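Local coordinates for flavin-containing monooxygenase (Allium sativum, PDB 6WPU), which probably uses bound FAD to oxygenate the sulfur of S-allyl-L-cysteine, acting as a flavin-dependent S-monooxygenase, at residues G181-P186 against T294-N299. Numbering follows the deposited sequence.
Sequences GHYTEP and TGYVYN. With FAD (flavin-adenine dinucleotide), chain B.
Y296 lays one face of its ring over the Y183 backbone, a course set by CG standing anti to the carbonyl carbon (chi1 -62°), with Y183 C 3.4 Å above the plane. Its CD2 meets the rim of the Y183 ring at CD1 (3.5 Å), the two planes turned 88° apart. H182 and Y298 run side by side, CB to CD2 3.5 Å, their rings oblique at 49°. V297 N donates to E185 O (2.8 Å), and beside this single direct bond E185 CG packs on V297 CG2 (3.5 Å). In this two-dinucleotide-domain flavoprotein fold, the pairing illustrates how short, weakly bonded antiparallel strands, here 185-186 and 296-297, can join the segments that follow strand 175-178 of the FAD-binding sheet and strand 289-292 of the second sheet. One water links E185 N to V297 O; another joins G181 O to N299 N. Further out, the S84 hydroxyl hydrogen-bonds both Y296 OH and Y183 O, and the E185 carboxylate forms a salt bridge with R78. Replacing Y296 by alanine removes that ring, and the Y183 side chain is likely to be freer to turn beside the flavin, with S84 short of one partner. The flavin methyl C8M lies 3.6 Å from Y183 CB, while G181 CA approaches the pyrophosphate at FAD O3P (3.3 Å).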
ATOM      1  N   GLY A 181      -7.543   1.071  -0.064  1.00 27.94           N
ATOM      2  CA  GLY A 181      -6.141   1.400   0.138  1.00 33.08           C
ATOM      3  C   GLY A 181      -5.829   1.876   1.550  1.00 33.86           C
ATOM      4  O   GLY A 181      -6.735   2.163   2.342  1.00 33.01           O
ATOM      5  N   HIS A 182      -4.536   1.934   1.888  1.00 27.60           N
ATOM      6  CA  HIS A 182      -4.100   2.404   3.199  1.00 31.30           C
ATOM      7  C   HIS A 182      -2.830   3.242   3.099  1.00 30.15           C
ATOM      8  O   HIS A 182      -1.997   3.222   4.015  1.00 31.78           O
ATOM      9  CB  HIS A 182      -3.876   1.232   4.174  1.00 27.33           C
ATOM     10  CG  HIS A 182      -2.884   0.209   3.691  1.00 32.83           C
ATOM     11  ND1 HIS A 182      -3.261  -0.988   3.120  1.00 35.23           N
ATOM     12  CD2 HIS A 182      -1.527   0.191   3.734  1.00 31.27           C
ATOM     13  CE1 HIS A 182      -2.184  -1.695   2.820  1.00 34.03           C
ATOM     14  NE2 HIS A 182      -1.116  -0.996   3.172  1.00 37.63           N
ATOM     15  N   TYR A 183      -2.675   4.012   2.028  1.00 32.52           N
ATOM     16  CA  TYR A 183      -1.496   4.866   1.874  1.00 38.43           C
ATOM     17  C   TYR A 183      -1.895   6.314   1.611  1.00 33.59           C
ATOM     18  O   TYR A 183      -1.318   7.001   0.761  1.00 31.67           O
ATOM     19  CB  TYR A 183      -0.586   4.310   0.782  1.00 47.26           C
ATOM     20  CG  TYR A 183       0.168   3.067   1.242  1.00 47.14           C
ATOM     21  CD1 TYR A 183       1.026   3.119   2.367  1.00 44.28           C
ATOM     22  CD2 TYR A 183       0.019   1.847   0.584  1.00 37.07           C
ATOM     23  CE1 TYR A 183       1.725   1.983   2.813  1.00 44.79           C
ATOM     24  CE2 TYR A 183       0.705   0.704   1.011  1.00 46.42           C
ATOM     25  CZ  TYR A 183       1.562   0.778   2.127  1.00 55.49           C
ATOM     26  OH  TYR A 183       2.241  -0.359   2.550  1.00 59.77           O
ATOM     27  N   THR A 184      -2.864   6.812   2.367  1.00 31.02           N
ATOM     28  CA  THR A 184      -3.362   8.173   2.187  1.00 30.64           C
ATOM     29  C   THR A 184      -3.445   8.959   3.490  1.00 31.62           C
ATOM     30  O   THR A 184      -3.120  10.145   3.502  1.00 33.57           O
ATOM     31  CB  THR A 184      -4.747   8.124   1.504  1.00 34.32           C
ATOM     32  OG1 THR A 184      -4.586   7.571   0.198  1.00 34.16           O
ATOM     33  CG2 THR A 184      -5.344   9.520   1.368  1.00 31.73           C
ATOM     34  N   GLU A 185      -3.880   8.334   4.582  1.00 34.07           N
ATOM     35  CA  GLU A 185      -3.964   9.013   5.863  1.00 30.75           C
ATOM     36  C   GLU A 185      -2.637   8.858   6.602  1.00 34.42           C
ATOM     37  O   GLU A 185      -2.259   7.727   6.942  1.00 33.70           O
ATOM     38  CB  GLU A 185      -5.108   8.451   6.687  1.00 31.05           C
ATOM     39  CG  GLU A 185      -5.354   9.172   8.011  1.00 37.76           C
ATOM     40  CD  GLU A 185      -5.974  10.565   7.840  1.00 41.89           C
ATOM     41  OE1 GLU A 185      -6.349  10.932   6.710  1.00 51.78           O
ATOM     42  OE2 GLU A 185      -6.086  11.295   8.845  1.00 52.56           O
ATOM     43  N   PRO A 186      -1.913   9.946   6.881  1.00 35.33           N
ATOM     44  CA  PRO A 186      -0.542   9.836   7.404  1.00 30.90           C
ATOM     45  C   PRO A 186      -0.465   9.482   8.878  1.00 33.33           C
ATOM     46  O   PRO A 186      -1.354   9.793   9.675  1.00 36.46           O
ATOM     47  CB  PRO A 186       0.023  11.249   7.188  1.00 32.12           C
ATOM     48  CG  PRO A 186      -1.158  12.114   7.377  1.00 36.49           C
ATOM     49  CD  PRO A 186      -2.292  11.349   6.662  1.00 33.16           C
ATOM     50  N   THR A 294       7.092   8.729   7.580  1.00 33.93           N
ATOM     51  CA  THR A 294       6.738   7.788   8.632  1.00 36.64           C
ATOM     52  C   THR A 294       5.505   6.948   8.293  1.00 40.97           C
ATOM     53  O   THR A 294       4.978   6.265   9.173  1.00 43.05           O
ATOM     54  CB  THR A 294       6.517   8.563   9.930  1.00 36.86           C
ATOM     55  OG1 THR A 294       5.873   9.810   9.616  1.00 32.98           O
ATOM     56  CG2 THR A 294       7.859   8.865  10.614  1.00 40.78           C
ATOM     57  N   GLY A 295       5.036   6.986   7.056  1.00 35.09           N
ATOM     58  CA  GLY A 295       3.991   6.073   6.622  1.00 36.88           C
ATOM     59  C   GLY A 295       2.581   6.549   6.931  1.00 42.03           C
ATOM     60  O   GLY A 295       2.297   7.743   7.108  1.00 34.44           O
ATOM     61  N   TYR A 296       1.679   5.570   7.002  1.00 36.86           N
ATOM     62  CA  TYR A 296       0.253   5.835   6.944  1.00 35.20           C
ATOM     63  C   TYR A 296      -0.487   4.978   7.958  1.00 37.58           C
ATOM     64  O   TYR A 296       0.080   4.084   8.593  1.00 35.66           O
ATOM     65  CB  TYR A 296      -0.282   5.589   5.530  1.00 34.77           C
ATOM     66  CG  TYR A 296       0.377   6.509   4.540  1.00 37.14           C
ATOM     67  CD1 TYR A 296      -0.190   7.745   4.236  1.00 33.69           C
ATOM     68  CD2 TYR A 296       1.581   6.157   3.929  1.00 37.39           C
ATOM     69  CE1 TYR A 296       0.420   8.614   3.349  1.00 34.76           C
ATOM     70  CE2 TYR A 296       2.206   7.021   3.041  1.00 40.46           C
ATOM     71  CZ  TYR A 296       1.623   8.247   2.758  1.00 39.39           C
ATOM     72  OH  TYR A 296       2.249   9.115   1.885  1.00 42.04           O
ATOM     73  N   VAL A 297      -1.779   5.277   8.115  1.00 34.43           N
ATOM     74  CA  VAL A 297      -2.664   4.497   8.965  1.00 31.67           C
ATOM     75  C   VAL A 297      -3.850   4.039   8.118  1.00 35.37           C
ATOM     76  O   VAL A 297      -4.150   4.597   7.056  1.00 32.96           O
ATOM     77  CB  VAL A 297      -3.147   5.276  10.205  1.00 34.25           C
ATOM     78  CG1 VAL A 297      -1.960   5.748  11.047  1.00 36.95           C
ATOM     79  CG2 VAL A 297      -3.996   6.448   9.788  1.00 34.35           C
ATOM     80  N   TYR A 298      -4.495   2.977   8.586  1.00 33.60           N
ATOM     81  CA  TYR A 298      -5.754   2.532   8.007  1.00 31.83           C
ATOM     82  C   TYR A 298      -6.833   3.548   8.328  1.00 37.02           C
ATOM     83  O   TYR A 298      -6.820   4.171   9.388  1.00 38.03           O
ATOM     84  CB  TYR A 298      -6.139   1.163   8.570  1.00 28.83           C
ATOM     85  CG  TYR A 298      -5.125   0.096   8.228  1.00 32.43           C
ATOM     86  CD1 TYR A 298      -4.137  -0.264   9.138  1.00 28.60           C
ATOM     87  CD2 TYR A 298      -5.138  -0.531   6.977  1.00 30.06           C
ATOM     88  CE1 TYR A 298      -3.194  -1.239   8.830  1.00 29.68           C
ATOM     89  CE2 TYR A 298      -4.205  -1.502   6.655  1.00 28.17           C
ATOM     90  CZ  TYR A 298      -3.222  -1.846   7.591  1.00 32.88           C
ATOM     91  OH  TYR A 298      -2.269  -2.810   7.308  1.00 32.47           O
ATOM     92  N   ASN A 299      -7.777   3.716   7.408  1.00 36.54           N
ATOM     93  CA  ASN A 299      -8.802   4.742   7.592  1.00 39.95           C
ATOM     94  C   ASN A 299     -10.024   4.349   6.769  1.00 35.72           C
ATOM     95  O   ASN A 299      -9.949   4.371   5.538  1.00 34.83           O
ATOM     96  CB  ASN A 299      -8.247   6.102   7.167  1.00 30.39           C
ATOM     97  CG  ASN A 299      -9.184   7.242   7.473  1.00 35.12           C
ATOM     98  OD1 ASN A 299      -9.786   7.290   8.534  1.00 41.66           O
ATOM     99  ND2 ASN A 299      -9.326   8.162   6.531  1.00 37.84           N
TER
HETATM  100  PA  FAD B 501      -4.998   2.318  -3.762  1.00 31.96           P
HETATM  101  O1A FAD B 501      -3.997   2.377  -4.917  1.00 27.94           O
HETATM  102  O2A FAD B 501      -4.970   3.309  -2.710  1.00 25.37           O
HETATM  103  O5B FAD B 501      -6.431   2.438  -4.233  1.00 34.12           O
HETATM  104  C5B FAD B 501      -7.598   2.629  -3.442  1.00 31.17           C
HETATM  105  C4B FAD B 501      -8.738   3.241  -4.287  1.00 31.74           C
HETATM  106  O4B FAD B 501      -9.956   3.351  -3.605  1.00 30.96           O
HETATM  107  C3B FAD B 501      -8.402   4.608  -4.819  1.00 34.37           C
HETATM  108  O3B FAD B 501      -8.608   4.671  -6.193  1.00 34.74           O
HETATM  109  C2B FAD B 501      -9.342   5.524  -4.119  1.00 35.74           C
HETATM  110  O2B FAD B 501      -9.698   6.628  -4.873  1.00 32.34           O
HETATM  111  C1B FAD B 501     -10.509   4.609  -3.882  1.00 31.34           C
HETATM  112  N9A FAD B 501     -11.333   4.987  -2.757  1.00 32.86           N
HETATM  113  C8A FAD B 501     -10.872   5.301  -1.484  1.00 35.37           C
HETATM  114  N7A FAD B 501     -11.907   5.608  -0.691  1.00 33.29           N
HETATM  115  C5A FAD B 501     -13.095   5.529  -1.423  1.00 35.91           C
HETATM  116  C6A FAD B 501     -14.440   5.745  -1.132  1.00 30.52           C
HETATM  117  N6A FAD B 501     -14.870   6.140   0.188  1.00 29.53           N
HETATM  118  N1A FAD B 501     -15.367   5.556  -2.089  1.00 33.72           N
HETATM  119  C2A FAD B 501     -15.022   5.189  -3.351  1.00 30.90           C
HETATM  120  N3A FAD B 501     -13.728   4.973  -3.684  1.00 29.23           N
HETATM  121  C4A FAD B 501     -12.750   5.134  -2.751  1.00 31.42           C
HETATM  122  N1  FAD B 501       3.662  -1.793  -4.881  1.00 31.60           N
HETATM  123  C2  FAD B 501       4.374  -2.458  -5.941  1.00 35.09           C
HETATM  124  O2  FAD B 501       3.928  -3.639  -6.424  1.00 44.49           O
HETATM  125  N3  FAD B 501       5.571  -1.959  -6.404  1.00 42.76           N
HETATM  126  C4  FAD B 501       6.063  -0.767  -5.915  1.00 35.31           C
HETATM  127  O4  FAD B 501       7.231  -0.242  -6.361  1.00 40.92           O
HETATM  128  C4X FAD B 501       5.254   0.066  -5.004  1.00 39.36           C
HETATM  129  N5  FAD B 501       5.646   1.366  -4.707  1.00 37.80           N
HETATM  130  C5X FAD B 501       4.844   2.144  -3.879  1.00 38.63           C
HETATM  131  C6  FAD B 501       5.246   3.451  -3.569  1.00 35.07           C
HETATM  132  C7  FAD B 501       4.435   4.233  -2.753  1.00 38.98           C
HETATM  133  C7M FAD B 501       4.882   5.630  -2.417  1.00 35.51           C
HETATM  134  C8  FAD B 501       3.241   3.726  -2.244  1.00 40.64           C
HETATM  135  C8M FAD B 501       2.355   4.539  -1.355  1.00 38.15           C
HETATM  136  C9  FAD B 501       2.840   2.421  -2.549  1.00 34.96           C
HETATM  137  C9A FAD B 501       3.638   1.632  -3.364  1.00 35.51           C
HETATM  138  N10 FAD B 501       3.216   0.297  -3.692  1.00 33.75           N
HETATM  139  C10 FAD B 501       4.019  -0.497  -4.523  1.00 31.05           C
HETATM  140  C1' FAD B 501       1.979  -0.253  -3.117  1.00 38.84           C
HETATM  141  C2' FAD B 501       0.641   0.146  -3.703  1.00 42.88           C
HETATM  142  O2' FAD B 501      -0.158   0.599  -2.689  1.00 56.56           O
HETATM  143  C3' FAD B 501       0.042  -1.133  -4.244  1.00 44.39           C
HETATM  144  O3' FAD B 501       0.808  -1.379  -5.358  1.00 53.07           O
HETATM  145  C4' FAD B 501      -1.422  -1.053  -4.663  1.00 43.47           C
HETATM  146  O4' FAD B 501      -1.564   0.066  -5.459  1.00 43.29           O
HETATM  147  C5' FAD B 501      -2.460  -1.060  -3.537  1.00 39.46           C
HETATM  148  O5' FAD B 501      -3.614  -0.610  -4.186  1.00 39.25           O
HETATM  149  P   FAD B 501      -5.080  -0.417  -3.615  1.00 32.72           P
HETATM  150  O1P FAD B 501      -6.174  -0.699  -4.713  1.00 35.17           O
HETATM  151  O2P FAD B 501      -5.105  -1.267  -2.283  1.00 29.17           O
HETATM  152  O3P FAD B 501      -4.986   1.072  -2.921  1.00 31.39           O
HETATM  153  O   HOH W   1      -7.568   2.006   4.967  1.00 35.57           O
HETATM  154  O   HOH W   2      -4.569   5.651   4.548  1.00 30.14           O